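Local atomic coordinates of phosphate-specific transport system accessory protein PhoU homolog (Streptococcus pneumoniae, PDB entry 2I0M), a protein that probably takes part in regulating phosphate uptake, and forms a homodimer with bound zinc ions. Residues A30-A33 and L34-D38; M41-L44 and I45-D49. All blocks are in the same frame, centred on the assembly; numbering follows the deposited sequence.

Interaction 1. Residues A30-A33 and L34-D38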
loop_
_atom_site.group_PDB
_atom_site.type_symbol
_atom_site.label_atom_id
_atom_site.label_comp_id
_atom_site.label_asym_id
_atom_site.label_seq_id
_atom_site.Cartn_x
_atom_site.Cartn_y
_atom_site.Cartn_z
ATOM N N ALA A 30 -19.520 3.600 -0.838
ATOM C CA ALA A 30 -18.746 4.273 -1.901
ATOM C C ALA A 30 -19.164 3.861 -3.315
ATOM O O ALA A 30 -19.287 4.701 -4.208
ATOM C CB ALA A 30 -17.230 4.039 -1.722
ATOM N N LEU A 31 -19.360 2.558 -3.505
ATOM C CA LEU A 31 -19.684 2.011 -4.812
ATOM C C LEU A 31 -21.129 2.239 -5.182
ATOM O O LEU A 31 -21.437 2.409 -6.359
ATOM C CB LEU A 31 -19.302 0.526 -4.885
ATOM C CG LEU A 31 -17.772 0.347 -4.852
ATOM C CD1 LEU A 31 -17.382 -1.116 -4.690
ATOM C CD2 LEU A 31 -17.087 0.975 -6.088
ATOM N N LEU A 32 -22.011 2.243 -4.180
ATOM C CA LEU A 32 -23.399 2.651 -4.375
ATOM C C LEU A 32 -23.476 4.135 -4.713
ATOM O O LEU A 32 -24.208 4.516 -5.625
ATOM C CB LEU A 32 -24.280 2.317 -3.150
ATOM C CG LEU A 32 -25.656 2.997 -2.991
ATOM C CD1 LEU A 32 -26.649 2.673 -4.132
ATOM C CD2 LEU A 32 -26.272 2.669 -1.631
ATOM N N ALA A 33 -22.733 4.974 -3.989
ATOM C CA ALA A 33 -22.685 6.402 -4.321
ATOM C C ALA A 33 -22.195 6.634 -5.754
ATOM O O ALA A 33 -22.592 7.610 -6.386
ATOM C CB ALA A 33 -21.841 7.189 -3.322
ATOM N N LEU A 34 -21.362 5.721 -6.256
ATOM C CA LEU A 34 -20.835 5.769 -7.623
ATOM C C LEU A 34 -21.857 5.310 -8.659
ATOM O O LEU A 34 -21.991 5.945 -9.702
ATOM C CB LEU A 34 -19.588 4.883 -7.752
ATOM C CG LEU A 34 -18.523 5.117 -8.831
ATOM C CD1 LEU A 34 -17.797 3.817 -9.100
ATOM C CD2 LEU A 34 -19.040 5.683 -10.143
ATOM N N ALA A 35 -22.537 4.193 -8.387
ATOM C CA ALA A 35 -23.560 3.654 -9.286
ATOM C C ALA A 35 -24.733 4.615 -9.436
ATOM O O ALA A 35 -25.245 4.800 -10.538
ATOM C CB ALA A 35 -24.058 2.294 -8.800
ATOM N N SER A 36 -25.144 5.225 -8.328
ATOM C CA SER A 36 -26.301 6.104 -8.316
ATOM C C SER A 36 -25.945 7.582 -8.464
ATOM O O SER A 36 -26.834 8.433 -8.431
ATOM C CB SER A 36 -27.140 5.872 -7.053
ATOM O OG SER A 36 -26.439 6.229 -5.881
ATOM N N LYS A 37 -24.658 7.887 -8.631
ATOM C CA LYS A 37 -24.186 9.279 -8.757
ATOM C C LYS A 37 -24.674 10.172 -7.609
ATOM O O LYS A 37 -25.056 11.328 -7.818
ATOM C CB LYS A 37 -24.580 9.879 -10.122
ATOM C CG LYS A 37 -23.500 9.780 -11.200
ATOM C CD LYS A 37 -23.443 8.396 -11.822
ATOM C CE LYS A 37 -22.030 8.039 -12.244
ATOM N NZ LYS A 37 -21.953 6.631 -12.722
ATOM N N ASP A 38 -24.658 9.618 -6.398
ATOM C CA ASP A 38 -25.156 10.300 -5.209
ATOM C C ASP A 38 -24.037 11.124 -4.565
ATOM O O ASP A 38 -23.301 10.642 -3.688
ATOM C CB ASP A 38 -25.724 9.266 -4.236
ATOM C CG ASP A 38 -26.391 9.886 -3.018
ATOM O OD1 ASP A 38 -27.125 9.146 -2.331
ATOM O OD2 ASP A 38 -26.185 11.088 -2.727
#
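S36 turns its hydroxyl back over the last turn of helix 5-35 and reaches the carbonyl of L32. Its chi1 of 65° places OG between the backbone N and the carbonyl carbon, and from there OG donates to L32 O at 2.8 Å, from above the carbonyl plane. The same oxygen takes S36 N at 2.9 Å, so one residue grips it twice. CD1 of L32 lies alongside the hydroxyl, 4.0 Å from OG. On a different face, L31 and L34 meet through their methyls, CD2 of L31 to CD1 of L34 at 4.2 Å, and both pack further against helices 74-105 and 117-136. K37 is the first residue to leave helical geometry, with positive phi (53°); its NZ donates to L34 O at 3.1 Å and is also bonded to Y183 OH. Beyond it, D38 N donates to A33 O at 2.9 Å, while CB of A33 and CB of D38 approach to 4.5 Å. D38 OD2 caps M41 N of the next helix. The six-to-one bond from D38 to A33, a weak K37 N to L34 O bond and the positive phi at K37 together define a Schellman motif.

Interaction 2. Residues M41-L44 and I45-D49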
loop_
_atom_site.group_PDB
_atom_site.type_symbol
_atom_site.label_atom_id
_atom_site.label_comp_id
_atom_site.label_asym_id
_atom_site.label_seq_id
_atom_site.Cartn_x
_atom_site.Cartn_y
_atom_site.Cartn_z
ATOM N N MET A 41 -24.132 11.391 -0.680
ATOM C CA MET A 41 -23.614 10.201 0.003
ATOM C C MET A 41 -22.093 10.163 -0.056
ATOM O O MET A 41 -21.446 9.733 0.897
ATOM C CB MET A 41 -24.196 8.925 -0.612
ATOM C CG MET A 41 -24.000 7.641 0.202
ATOM S SD MET A 41 -24.407 6.193 -0.812
ATOM C CE MET A 41 -24.700 4.946 0.430
ATOM N N ALA A 42 -21.531 10.615 -1.176
ATOM C CA ALA A 42 -20.088 10.747 -1.314
ATOM C C ALA A 42 -19.513 11.660 -0.232
ATOM O O ALA A 42 -18.481 11.336 0.365
ATOM C CB ALA A 42 -19.715 11.249 -2.703
ATOM N N GLU A 43 -20.193 12.782 0.021
ATOM C CA GLU A 43 -19.745 13.772 1.008
ATOM C C GLU A 43 -19.741 13.244 2.439
ATOM O O GLU A 43 -18.853 13.568 3.216
ATOM C CB GLU A 43 -20.596 15.054 0.940
ATOM C CG GLU A 43 -19.855 16.274 0.424
ATOM C CD GLU A 43 -20.177 17.540 1.220
ATOM O OE1 GLU A 43 -20.273 17.459 2.467
ATOM O OE2 GLU A 43 -20.320 18.624 0.605
ATOM N N LEU A 44 -20.757 12.456 2.787
ATOM C CA LEU A 44 -20.838 11.828 4.106
ATOM C C LEU A 44 -19.729 10.786 4.281
ATOM O O LEU A 44 -19.169 10.647 5.371
ATOM C CB LEU A 44 -22.231 11.221 4.358
ATOM C CG LEU A 44 -23.475 12.122 4.185
ATOM C CD1 LEU A 44 -24.771 11.314 4.218
ATOM C CD2 LEU A 44 -23.543 13.303 5.185
ATOM N N ILE A 45 -19.384 10.079 3.206
ATOM C CA ILE A 45 -18.248 9.141 3.239
ATOM C C ILE A 45 -16.934 9.877 3.523
ATOM O O ILE A 45 -16.091 9.400 4.302
ATOM C CB ILE A 45 -18.087 8.375 1.904
ATOM C CG1 ILE A 45 -19.236 7.381 1.715
ATOM C CG2 ILE A 45 -16.703 7.684 1.829
ATOM C CD1 ILE A 45 -19.575 7.111 0.266
ATOM N N ILE A 46 -16.751 11.014 2.862
ATOM C CA ILE A 46 -15.530 11.783 2.984
ATOM C C ILE A 46 -15.380 12.282 4.427
ATOM O O ILE A 46 -14.322 12.146 5.031
ATOM C CB ILE A 46 -15.496 12.930 1.948
ATOM C CG1 ILE A 46 -15.460 12.344 0.531
ATOM C CG2 ILE A 46 -14.309 13.877 2.191
ATOM C CD1 ILE A 46 -15.861 13.331 -0.555
ATOM N N ASN A 47 -16.463 12.818 4.979
ATOM C CA ASN A 47 -16.464 13.321 6.347
ATOM C C ASN A 47 -16.378 12.255 7.458
ATOM O O ASN A 47 -15.938 12.555 8.573
ATOM C CB ASN A 47 -17.648 14.261 6.553
ATOM C CG ASN A 47 -17.515 15.540 5.727
ATOM O OD1 ASN A 47 -16.430 16.120 5.638
ATOM N ND2 ASN A 47 -18.615 15.976 5.108
ATOM N N LYS A 48 -16.778 11.019 7.155
ATOM C CA LYS A 48 -16.708 9.941 8.141
ATOM C C LYS A 48 -15.391 9.173 8.129
ATOM O O LYS A 48 -15.166 8.322 8.995
ATOM C CB LYS A 48 -17.873 8.967 7.992
ATOM C CG LYS A 48 -19.171 9.478 8.617
ATOM C CD LYS A 48 -20.078 8.339 9.072
ATOM C CE LYS A 48 -20.647 7.546 7.899
ATOM N NZ LYS A 48 -22.106 7.242 8.122
ATOM N N ASP A 49 -14.514 9.481 7.173
ATOM C CA ASP A 49 -13.230 8.786 7.098
ATOM C C ASP A 49 -12.422 8.856 8.405
ATOM O O ASP A 49 -11.798 7.878 8.784
ATOM C CB ASP A 49 -12.376 9.247 5.911
ATOM C CG ASP A 49 -11.134 8.383 5.735
ATOM O OD1 ASP A 49 -11.245 7.249 5.201
ATOM O OD2 ASP A 49 -10.046 8.814 6.171
#
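Backbone bonds between residues four apart link M41-L44 to I45-D49: I45 N to M41 O (3.1 Å), I46 N to A42 O and N47 N to E43 O, with a weak fourth from K48 N to L44 O. This is regular alpha-helix in the opening turns of helix 39-66, part of the all-helical PhoU fold. The side chains sort by face. I45 has CG1 beside its backbone N (chi1 -70°), which lays the branch back along the preceding turn: CD1 sits 3.3 Å from M41 O and, more loosely, 4.5 Å from CG of the extended M41 side chain. I46 folds back in the same way, with CG1 3.2 Å from A42 O. The two isoleucines therefore pack over the carbonyls of the turn before them, and their outer surfaces meet helix 74-105, where I45 touches A101 and I46 touches K102 and L105. M41 instead reaches helix 5-35 at L32 and A33. On the exposed side, E43 and N47 run side by side and point the same way, but their carboxylate and amide planes are 87° apart. Further along, D49 OD2 lies close to the carboxylates of the zinc ligand D95 and of D214 of the second subunit. K48 keeps its aliphatic stem over the previous turn, CB lying 3.4 Å from L44 O.

Overall arrangement
Interaction 1 closes before interaction 2 opens: residues 30-38 end helix 5-35 and make the turn, and residues 41-49 lie near the start of helix 39-66. Their centres lie about 12 Å apart, on the same side of the chain's centre, and all four segments belong to the first PhoU domain of the chain. The two helices touch directly across the turn. CE of M41 comes within 3.5 Å of CD2 of L32, and SD of M41 within 3.7 Å of CB of A33; deeper in, CD1 of I45 lies 3.7 Å from CA of A30. Both interactions also contact helix 74-105, so this helical hairpin is packed against a shared third helix.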